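Local coordinates for type 3 secretion system translocon protein SctE (Shigella flexneri, PDB 3U0C), which inserts with its partner translocator IpaC into the host cell membrane, forming the pore through which type III secretion effectors reach the cytosol, at residues A[83-86]-A[87-90]; A[148-151]-A[152-156]; A[169-172]-A[173-177]; A[185-188]-A[189-193]. All blocks are in the same frame, centred on the assembly; numbering follows the deposited sequence.

Contact 1: residues A[83-86]-A[87-90]; sequences QQQA and RQQK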
loop_
_atom_site.group_PDB
_atom_site.type_symbol
_atom_site.label_atom_id
_atom_site.label_comp_id
_atom_site.label_asym_id
_atom_site.label_seq_id
_atom_site.Cartn_x
_atom_site.Cartn_y
_atom_site.Cartn_z
ATOM N N GLN A 83 8.961 -16.191 -30.117
ATOM C CA GLN A 83 7.775 -15.881 -29.324
ATOM C C GLN A 83 7.782 -16.656 -28.008
ATOM O O GLN A 83 7.561 -16.080 -26.949
ATOM C CB GLN A 83 6.496 -16.184 -30.109
ATOM C CG GLN A 83 5.214 -16.195 -29.275
ATOM C CD GLN A 83 3.959 -16.448 -30.111
ATOM O OE1 GLN A 83 3.331 -15.509 -30.610
ATOM N NE2 GLN A 83 3.602 -17.717 -30.279
ATOM N N GLN A 84 8.038 -17.959 -28.075
ATOM C CA GLN A 84 8.081 -18.776 -26.876
ATOM C C GLN A 84 9.066 -18.213 -25.866
ATOM O O GLN A 84 8.781 -18.207 -24.677
ATOM C CB GLN A 84 8.438 -20.232 -27.172
ATOM C CG GLN A 84 7.575 -20.916 -28.230
ATOM C CD GLN A 84 6.097 -20.550 -28.132
ATOM O OE1 GLN A 84 5.545 -19.869 -29.018
ATOM N NE2 GLN A 84 5.441 -21.010 -27.061
ATOM N N GLN A 85 10.220 -17.748 -26.343
ATOM C CA GLN A 85 11.256 -17.229 -25.447
ATOM C C GLN A 85 10.863 -15.872 -24.826
ATOM O O GLN A 85 11.134 -15.605 -23.644
ATOM C CB GLN A 85 12.631 -17.185 -26.135
ATOM C CG GLN A 85 13.320 -18.574 -26.208
ATOM C CD GLN A 85 13.357 -19.286 -24.830
ATOM O OE1 GLN A 85 14.032 -18.828 -23.892
ATOM N NE2 GLN A 85 12.618 -20.404 -24.710
ATOM N N ALA A 86 10.206 -15.033 -25.618
ATOM C CA ALA A 86 9.690 -13.772 -25.098
ATOM C C ALA A 86 8.562 -14.016 -24.079
ATOM O O ALA A 86 8.514 -13.380 -23.031
ATOM C CB ALA A 86 9.215 -12.890 -26.232
ATOM N N ARG A 87 7.665 -14.950 -24.392
ATOM C CA ARG A 87 6.571 -15.284 -23.488
ATOM C C ARG A 87 7.093 -15.835 -22.160
ATOM O O ARG A 87 6.511 -15.590 -21.109
ATOM C CB ARG A 87 5.582 -16.252 -24.139
ATOM C CG ARG A 87 4.606 -15.586 -25.096
ATOM C CD ARG A 87 3.683 -16.627 -25.710
ATOM N NE ARG A 87 2.650 -16.049 -26.566
ATOM C CZ ARG A 87 1.566 -16.711 -26.966
ATOM N NH1 ARG A 87 1.375 -17.964 -26.579
ATOM N NH2 ARG A 87 0.663 -16.114 -27.734
ATOM N N GLN A 88 8.200 -16.568 -22.217
ATOM C CA GLN A 88 8.816 -17.106 -21.018
ATOM C C GLN A 88 9.471 -16.000 -20.198
ATOM O O GLN A 88 9.406 -16.032 -18.971
ATOM C CB GLN A 88 9.812 -18.219 -21.356
ATOM C CG GLN A 88 9.165 -19.468 -22.001
ATOM C CD GLN A 88 10.128 -20.639 -22.129
ATOM O OE1 GLN A 88 11.356 -20.462 -22.055
ATOM N NE2 GLN A 88 9.579 -21.853 -22.315
ATOM N N GLN A 89 10.087 -15.030 -20.874
ATOM C CA GLN A 89 10.620 -13.838 -20.210
ATOM C C GLN A 89 9.522 -13.066 -19.443
ATOM O O GLN A 89 9.688 -12.727 -18.262
ATOM C CB GLN A 89 11.273 -12.892 -21.225
ATOM C CG GLN A 89 12.130 -11.772 -20.617
ATOM C CD GLN A 89 11.328 -10.617 -19.986
ATOM O OE1 GLN A 89 10.478 -9.998 -20.631
ATOM N NE2 GLN A 89 11.620 -10.316 -18.726
ATOM N N LYS A 90 8.428 -12.765 -20.141
ATOM C CA LYS A 90 7.311 -12.038 -19.560
ATOM C C LYS A 90 6.754 -12.810 -18.386
ATOM O O LYS A 90 6.638 -12.268 -17.299
ATOM C CB LYS A 90 6.201 -11.762 -20.571
ATOM C CG LYS A 90 6.536 -10.667 -21.576
ATOM C CD LYS A 90 6.967 -9.363 -20.886
ATOM C CE LYS A 90 5.820 -8.703 -20.147
ATOM N NZ LYS A 90 6.238 -7.392 -19.560
HETATM O O HOH W 1 9.316 -10.586 -23.297
#

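Contact 2: residues A[148-151]-A[152-156]; sequences PEKK and KLSRE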
loop_
_atom_site.group_PDB
_atom_site.type_symbol
_atom_site.label_atom_id
_atom_site.label_comp_id
_atom_site.label_asym_id
_atom_site.label_seq_id
_atom_site.Cartn_x
_atom_site.Cartn_y
_atom_site.Cartn_z
ATOM N N PRO A 148 -9.976 30.600 47.346
ATOM C CA PRO A 148 -8.610 30.106 47.583
ATOM C C PRO A 148 -8.101 29.100 46.536
ATOM O O PRO A 148 -6.877 28.989 46.367
ATOM C CB PRO A 148 -8.689 29.463 48.985
ATOM C CG PRO A 148 -10.174 29.330 49.286
ATOM C CD PRO A 148 -10.828 30.465 48.543
ATOM N N GLU A 149 -9.003 28.402 45.845
ATOM C CA GLU A 149 -8.602 27.350 44.899
ATOM C C GLU A 149 -8.680 27.722 43.412
ATOM O O GLU A 149 -8.269 26.933 42.544
ATOM C CB GLU A 149 -9.376 26.047 45.159
ATOM C CG GLU A 149 -10.879 26.137 44.964
ATOM C CD GLU A 149 -11.571 24.837 45.360
ATOM O OE1 GLU A 149 -10.864 23.802 45.445
ATOM O OE2 GLU A 149 -12.808 24.839 45.602
ATOM N N LYS A 150 -9.210 28.907 43.116
ATOM C CA LYS A 150 -9.353 29.340 41.728
ATOM C C LYS A 150 -8.004 29.352 41.051
ATOM O O LYS A 150 -7.879 28.856 39.947
ATOM C CB LYS A 150 -9.978 30.733 41.641
ATOM C CG LYS A 150 -10.770 30.984 40.375
ATOM C CD LYS A 150 -11.069 32.471 40.195
ATOM C CE LYS A 150 -9.814 33.228 39.744
ATOM N NZ LYS A 150 -9.955 34.714 39.882
ATOM N N LYS A 151 -6.993 29.906 41.718
ATOM C CA LYS A 151 -5.666 30.059 41.106
ATOM C C LYS A 151 -5.124 28.733 40.561
ATOM O O LYS A 151 -4.574 28.665 39.453
ATOM C CB LYS A 151 -4.692 30.687 42.108
ATOM C CG LYS A 151 -3.265 30.872 41.588
ATOM C CD LYS A 151 -2.453 31.815 42.488
ATOM C CE LYS A 151 -0.992 31.390 42.581
ATOM N NZ LYS A 151 -0.043 32.494 42.207
ATOM N N LYS A 152 -5.316 27.666 41.326
ATOM C CA LYS A 152 -4.773 26.359 40.985
ATOM C C LYS A 152 -5.524 25.703 39.828
ATOM O O LYS A 152 -4.897 25.255 38.870
ATOM C CB LYS A 152 -4.776 25.458 42.220
ATOM C CG LYS A 152 -4.167 24.090 42.007
ATOM C CD LYS A 152 -4.172 23.283 43.312
ATOM C CE LYS A 152 -3.582 21.887 43.110
ATOM N NZ LYS A 152 -3.580 21.082 44.383
ATOM N N LEU A 153 -6.855 25.645 39.912
ATOM C CA LEU A 153 -7.672 25.132 38.806
ATOM C C LEU A 153 -7.368 25.856 37.488
ATOM O O LEU A 153 -7.320 25.240 36.416
ATOM C CB LEU A 153 -9.165 25.251 39.121
ATOM C CG LEU A 153 -9.771 24.413 40.251
ATOM C CD1 LEU A 153 -11.040 25.060 40.789
ATOM C CD2 LEU A 153 -10.052 22.994 39.793
ATOM N N SER A 154 -7.175 27.171 37.563
ATOM C CA SER A 154 -6.865 27.946 36.366
ATOM C C SER A 154 -5.574 27.448 35.725
ATOM O O SER A 154 -5.470 27.385 34.510
ATOM C CB SER A 154 -6.755 29.434 36.693
ATOM O OG SER A 154 -8.027 29.965 37.044
ATOM N N ARG A 155 -4.603 27.094 36.562
ATOM C CA ARG A 155 -3.329 26.545 36.114
ATOM C C ARG A 155 -3.468 25.130 35.564
ATOM O O ARG A 155 -2.668 24.713 34.729
ATOM C CB ARG A 155 -2.300 26.545 37.251
ATOM C CG ARG A 155 -1.700 27.904 37.574
ATOM C CD ARG A 155 -0.635 27.792 38.665
ATOM N NE ARG A 155 -0.996 26.813 39.695
ATOM C CZ ARG A 155 -1.233 27.112 40.971
ATOM N NH1 ARG A 155 -1.134 28.364 41.381
ATOM N NH2 ARG A 155 -1.566 26.162 41.847
ATOM N N GLU A 156 -4.467 24.389 36.035
ATOM C CA GLU A 156 -4.702 23.042 35.534
ATOM C C GLU A 156 -5.398 23.099 34.184
ATOM O O GLU A 156 -5.247 22.209 33.342
ATOM C CB GLU A 156 -5.590 22.250 36.483
ATOM C CG GLU A 156 -5.090 22.111 37.903
ATOM C CD GLU A 156 -6.071 21.303 38.742
ATOM O OE1 GLU A 156 -7.086 20.829 38.169
ATOM O OE2 GLU A 156 -5.834 21.141 39.962
#

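Contact 3: residues A[169-172]-A[173-177]; sequences KDRT and LIEQK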
loop_
_atom_site.group_PDB
_atom_site.type_symbol
_atom_site.label_atom_id
_atom_site.label_comp_id
_atom_site.label_asym_id
_atom_site.label_seq_id
_atom_site.Cartn_x
_atom_site.Cartn_y
_atom_site.Cartn_z
ATOM N N LYS A 169 -2.863 18.201 17.227
ATOM C CA LYS A 169 -1.750 18.168 16.298
ATOM C C LYS A 169 -1.406 16.727 15.973
ATOM O O LYS A 169 -1.378 16.319 14.804
ATOM C CB LYS A 169 -0.536 18.846 16.919
ATOM C CG LYS A 169 0.628 19.031 15.967
ATOM C CD LYS A 169 1.612 20.079 16.507
ATOM C CE LYS A 169 2.964 19.464 16.841
ATOM N NZ LYS A 169 3.824 20.421 17.622
ATOM N N ASP A 170 -1.147 15.957 17.020
ATOM C CA ASP A 170 -0.655 14.611 16.840
ATOM C C ASP A 170 -1.680 13.769 16.095
ATOM O O ASP A 170 -1.312 12.917 15.279
ATOM C CB ASP A 170 -0.276 13.975 18.174
ATOM C CG ASP A 170 0.396 12.618 18.004
ATOM O OD1 ASP A 170 1.546 12.568 17.502
ATOM O OD2 ASP A 170 -0.230 11.603 18.376
ATOM N N ARG A 171 -2.955 14.051 16.346
ATOM C CA ARG A 171 -4.049 13.385 15.656
ATOM C C ARG A 171 -4.000 13.634 14.150
ATOM O O ARG A 171 -4.100 12.693 13.363
ATOM C CB ARG A 171 -5.395 13.845 16.220
ATOM C CG ARG A 171 -6.576 12.998 15.774
ATOM C CD ARG A 171 -7.469 13.760 14.809
ATOM N NE ARG A 171 -8.679 13.014 14.478
ATOM C CZ ARG A 171 -9.095 12.776 13.237
ATOM N NH1 ARG A 171 -8.396 13.226 12.204
ATOM N NH2 ARG A 171 -10.208 12.088 13.030
ATOM N N THR A 172 -3.852 14.893 13.746
ATOM C CA THR A 172 -3.822 15.204 12.325
ATOM C C THR A 172 -2.645 14.499 11.648
ATOM O O THR A 172 -2.770 14.059 10.513
ATOM C CB THR A 172 -3.757 16.723 12.027
ATOM O OG1 THR A 172 -2.393 17.173 12.053
ATOM C CG2 THR A 172 -4.602 17.523 13.004
ATOM N N LEU A 173 -1.511 14.400 12.345
ATOM C CA LEU A 173 -0.350 13.685 11.818
ATOM C C LEU A 173 -0.710 12.239 11.485
ATOM O O LEU A 173 -0.447 11.754 10.369
ATOM C CB LEU A 173 0.819 13.717 12.805
ATOM C CG LEU A 173 1.796 14.886 12.638
ATOM C CD1 LEU A 173 2.733 15.038 13.840
ATOM C CD2 LEU A 173 2.581 14.712 11.345
ATOM N N ILE A 174 -1.312 11.551 12.450
ATOM C CA ILE A 174 -1.726 10.166 12.259
ATOM C C ILE A 174 -2.700 10.051 11.091
ATOM O O ILE A 174 -2.529 9.210 10.209
ATOM C CB ILE A 174 -2.388 9.595 13.527
ATOM C CG1 ILE A 174 -1.397 9.597 14.692
ATOM C CG2 ILE A 174 -2.909 8.189 13.267
ATOM C CD1 ILE A 174 -2.048 9.433 16.048
ATOM N N GLU A 175 -3.720 10.903 11.093
ATOM C CA GLU A 175 -4.709 10.912 10.023
ATOM C C GLU A 175 -4.033 11.066 8.666
ATOM O O GLU A 175 -4.433 10.438 7.686
ATOM C CB GLU A 175 -5.722 12.039 10.238
ATOM C CG GLU A 175 -6.804 12.113 9.174
ATOM C CD GLU A 175 -7.994 12.944 9.609
ATOM O OE1 GLU A 175 -7.805 14.139 9.918
ATOM O OE2 GLU A 175 -9.119 12.402 9.643
ATOM N N GLN A 176 -3.004 11.906 8.616
ATOM C CA GLN A 176 -2.255 12.129 7.386
ATOM C C GLN A 176 -1.579 10.842 6.928
ATOM O O GLN A 176 -1.641 10.481 5.752
ATOM C CB GLN A 176 -1.213 13.231 7.584
ATOM C CG GLN A 176 -1.716 14.628 7.259
ATOM C CD GLN A 176 -2.924 14.612 6.341
ATOM O OE1 GLN A 176 -2.819 14.263 5.165
ATOM N NE2 GLN A 176 -4.078 14.993 6.876
ATOM N N LYS A 177 -0.933 10.154 7.864
ATOM C CA LYS A 177 -0.261 8.891 7.561
ATOM C C LYS A 177 -1.248 7.855 7.044
ATOM O O LYS A 177 -0.991 7.186 6.053
ATOM C CB LYS A 177 0.468 8.324 8.767
ATOM C CG LYS A 177 1.734 9.055 9.116
ATOM C CD LYS A 177 2.454 8.354 10.247
ATOM C CE LYS A 177 3.590 9.204 10.799
ATOM N NZ LYS A 177 4.491 8.399 11.686
#

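Contact 4: residues A[185-188]-A[189-193]; sequences LTDK and SMQLE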
loop_
_atom_site.group_PDB
_atom_site.type_symbol
_atom_site.label_atom_id
_atom_site.label_comp_id
_atom_site.label_asym_id
_atom_site.label_seq_id
_atom_site.Cartn_x
_atom_site.Cartn_y
_atom_site.Cartn_z
ATOM N N LEU A 185 -1.488 2.352 -1.282
ATOM C CA LEU A 185 -2.220 1.161 -1.706
ATOM C C LEU A 185 -2.795 1.387 -3.091
ATOM O O LEU A 185 -2.723 0.505 -3.948
ATOM C CB LEU A 185 -3.324 0.767 -0.719
ATOM C CG LEU A 185 -2.820 0.002 0.509
ATOM C CD1 LEU A 185 -3.773 0.127 1.694
ATOM C CD2 LEU A 185 -2.542 -1.445 0.178
ATOM N N THR A 186 -3.359 2.570 -3.301
ATOM C CA THR A 186 -3.817 2.955 -4.618
ATOM C C THR A 186 -2.684 2.895 -5.646
ATOM O O THR A 186 -2.889 2.401 -6.757
ATOM C CB THR A 186 -4.503 4.336 -4.618
ATOM O OG1 THR A 186 -5.617 4.304 -3.726
ATOM C CG2 THR A 186 -5.033 4.670 -6.001
ATOM N N ASP A 187 -1.488 3.356 -5.282
ATOM C CA ASP A 187 -0.361 3.204 -6.197
ATOM C C ASP A 187 -0.122 1.745 -6.562
ATOM O O ASP A 187 0.305 1.445 -7.678
ATOM C CB ASP A 187 0.951 3.761 -5.645
ATOM C CG ASP A 187 2.129 3.491 -6.590
ATOM O OD1 ASP A 187 2.236 4.213 -7.603
ATOM O OD2 ASP A 187 2.914 2.546 -6.347
ATOM N N LYS A 188 -0.358 0.842 -5.617
ATOM C CA LYS A 188 -0.130 -0.570 -5.887
ATOM C C LYS A 188 -1.142 -1.088 -6.897
ATOM O O LYS A 188 -0.827 -1.961 -7.707
ATOM C CB LYS A 188 -0.127 -1.402 -4.609
ATOM C CG LYS A 188 1.018 -1.046 -3.664
ATOM C CD LYS A 188 2.347 -0.960 -4.404
ATOM C CE LYS A 188 3.469 -0.481 -3.512
ATOM N NZ LYS A 188 3.242 0.930 -3.034
ATOM N N SER A 189 -2.345 -0.532 -6.881
ATOM C CA SER A 189 -3.341 -0.955 -7.846
ATOM C C SER A 189 -3.030 -0.373 -9.233
ATOM O O SER A 189 -3.322 -0.991 -10.249
ATOM C CB SER A 189 -4.762 -0.626 -7.375
ATOM O OG SER A 189 -5.229 0.593 -7.917
ATOM N N MET A 190 -2.409 0.799 -9.268
ATOM C CA MET A 190 -1.956 1.372 -10.535
ATOM C C MET A 190 -0.794 0.582 -11.113
ATOM O O MET A 190 -0.782 0.283 -12.304
ATOM C CB MET A 190 -1.531 2.830 -10.374
ATOM C CG MET A 190 -2.684 3.779 -10.123
ATOM S SD MET A 190 -2.132 5.405 -9.586
ATOM C CE MET A 190 -2.588 5.413 -7.858
ATOM N N GLN A 191 0.189 0.262 -10.275
ATOM C CA GLN A 191 1.327 -0.536 -10.710
ATOM C C GLN A 191 0.855 -1.866 -11.283
ATOM O O GLN A 191 1.424 -2.359 -12.264
ATOM C CB GLN A 191 2.299 -0.815 -9.570
ATOM C CG GLN A 191 3.100 0.381 -9.055
ATOM C CD GLN A 191 4.315 -0.071 -8.263
ATOM O OE1 GLN A 191 5.018 -0.987 -8.674
ATOM N NE2 GLN A 191 4.556 0.552 -7.127
ATOM N N LEU A 192 -0.167 -2.448 -10.658
ATOM C CA LEU A 192 -0.693 -3.733 -11.098
ATOM C C LEU A 192 -1.296 -3.637 -12.496
ATOM O O LEU A 192 -1.011 -4.468 -13.352
ATOM C CB LEU A 192 -1.724 -4.296 -10.122
ATOM C CG LEU A 192 -2.349 -5.635 -10.542
ATOM C CD1 LEU A 192 -1.278 -6.673 -10.855
ATOM C CD2 LEU A 192 -3.295 -6.149 -9.477
ATOM N N GLU A 193 -2.136 -2.626 -12.710
ATOM C CA GLU A 193 -2.692 -2.354 -14.033
ATOM C C GLU A 193 -1.589 -2.152 -15.090
ATOM O O GLU A 193 -1.692 -2.643 -16.199
ATOM C CB GLU A 193 -3.605 -1.128 -13.993
ATOM C CG GLU A 193 -4.431 -0.915 -15.250
ATOM C CD GLU A 193 -5.593 0.044 -15.030
ATOM O OE1 GLU A 193 -5.479 0.931 -14.145
ATOM O OE2 GLU A 193 -6.628 -0.094 -15.725
#

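Contact 1: residues A[83-86]-A[87-90]
Gln83 and Arg87, one helical turn apart on the long helix 71-141, run side by side in the same direction and stack flat group on flat group. The Gln83 amide lies over one face of the Arg87 guanidinium with the planes 16° apart, its CD 3.6 Å above the guanidinium plane and offset toward the rim. Because CG of Gln83 stands opposite its backbone N (chi1 167°) and the chain then runs straight, the amide reaches this face; CG itself lies 3.7 Å from Arg87 NE. Amide hydrogen bonds continue the theme: Gln83 NE2 gives a nearly straight bond of 3.2 Å to OE1 of the adjacent Gln84, within the planes of both amides. On another side of the helix, Gln85 NE2 makes only a weak bond to Gln88 OE1 at 2.9 Å, with the two amides turned 75° against each other. A water donates to both Ala86 O and Gln89 OE1, while Gln89 NE2 and Lys90 NZ turn to Glu93. Backbone bonds of the i to i+4 kind underlie all of this. The turn is held by amide-guanidinium stacking and hydrogen bonds between mostly neutral groups, and Lys90 makes its salt bridge with Glu93 beyond it.

Contact 2: residues A[148-151]-A[152-156]
Glu149 O receives Leu153 N at 3.3 Å in the first turn of helix 150-197, the second long arm of the coiled coil, just after the loop that joins it to helix 71-141. Lys152, third residue of the helix, gives a weak bond from its N to the same Glu149 O, and its side chain extends away from the preceding residues. Leu153 follows, the buried residue of the group; its CD1 lies 4.3 Å from Glu149 CG, and its side chain packs on Ile136 and Leu140 of helix 71-141 and on Leu143 of the connecting loop. Glu149 itself makes a long, weak ion pair with Arg139. Ser154 uses both its donors on one acceptor: N meets Lys150 O at 3.0 Å, and OG, placed beside the backbone N by chi1 of -69°, adds a bond of 3.1 Å from above the carbonyl plane. The hydroxyl is thereby tied back to the main chain of its own helix. Arg155 ends the sequence of contacts by folding back at chi3 (-38°), so that one guanidinium face lies over Lys151 O. Lys151 passes at an angle to it, and its NZ, 4.4 Å from Arg155 NH1, makes a like-charge pair that would probably be unfavourable unless screened by solvent; Lys151 CE sits in the guanidinium plane at its edge, 3.3 Å from Arg155 NH1.

Contact 3: residues A[169-172]-A[173-177]
Arg171 and Glu175 form an i to i+4 salt bridge along helix 150-197, in the helical hairpin that this helix builds with helix 71-141. Among the charged groups, the modelled 2.5 Å between Arg171 NH1 and Glu175 OE1 is doubtful, since NH1 is placed too close to Glu175 CD. As modelled, OE1 comes to the edge of the guanidinium near its plane, with the carboxylate turned 73° from it. A bend at chi2 (-110°) carries the Arg171 chain along the helix toward Glu175, while its NE makes a salt bridge with Asp123 of helix 71-141. The guanidinium would thus link acidic groups on both helices. Van der Waals contact comes from Ile174, whose CD1 rests against two oxygens of Asp170, OD2 at 3.7 Å and the backbone O at 3.6 Å; the same side chain packs on Gln115, Leu119 and Ala122 across the hairpin. Backbone bonds span the turn in the regular i to i+4 pattern, Glu175 N to Arg171 O being almost straight at 2.9 Å. One carbonyl has two donors. Lys169 O accepts Leu173 N and also Thr172 OG1, whose hydroxyl lies in the carbonyl plane, on a lone pair, 3.1 Å away.

Contact 4: residues A[185-188]-A[189-193]
Thr186 O is gripped by two donors of the next turn, Met190 N at 3.0 Å and Ser189 OG at 3.2 Å, and Ser189 N adds a weak third bond. The hydroxyl lies in the carbonyl plane, on a lone pair, and the Met190 N-H also comes within that plane. Ser189 N has its stronger bond with Leu185 O, at 3.1 Å, and so divides between two carbonyls. Beside these, the Met190 chain bends at chi3 (-108°) and swings its methyl back over the preceding turn: CE lies 3.2 Å from both Thr186 CG2 and Thr186 O, closer to CG2 than carbon atoms normally pack, so the methyl is strained or loosely placed. Thr186 OG1 is turned the other way, to His182 O.

A side-chain bond joins Asp187 to Gln191 one turn on. Gln191 NE2 reaches Asp187 OD2 at 2.7 Å, almost perfectly straight (179°), with the oxygen lying in the Gln191 amide plane and met nearly along its C-O bond; carboxylate and amide are turned 61° apart. Lys188 NZ forms a long salt bridge with the same OD2, and its positive charge probably offsets part of the carboxylate's negative charge. Lys188 runs alongside Gln191, its CD 3.8 Å from Gln191 NE2. All this lies on helix 150-197 where it pairs with helix 71-141: Lys188 rests on Glu104, Thr105 and Leu108, Leu192 touches Ile98, and Gln191 OE1 takes a weak bond from Lys97.

The four contacts are local turns spread along the long helical hairpin of this N-terminal coiled-coil region, and none touches another. Contact 1 lies on helix 71-141; contacts 2, 3 and 4 follow one another down helix 150-197. Contact 2, beside the connecting loop, is far from contact 1, with centres 79 Å apart on opposite sides of the chain's centre. Centres of contacts 2 and 3 are 32 Å apart, those of 3 and 4 are 24 Å apart. Contact 4 also lies 24 Å from contact 1, centre to centre, with nearest atoms about 10 Å apart, because the returning helix runs back toward the early part of helix 71-141.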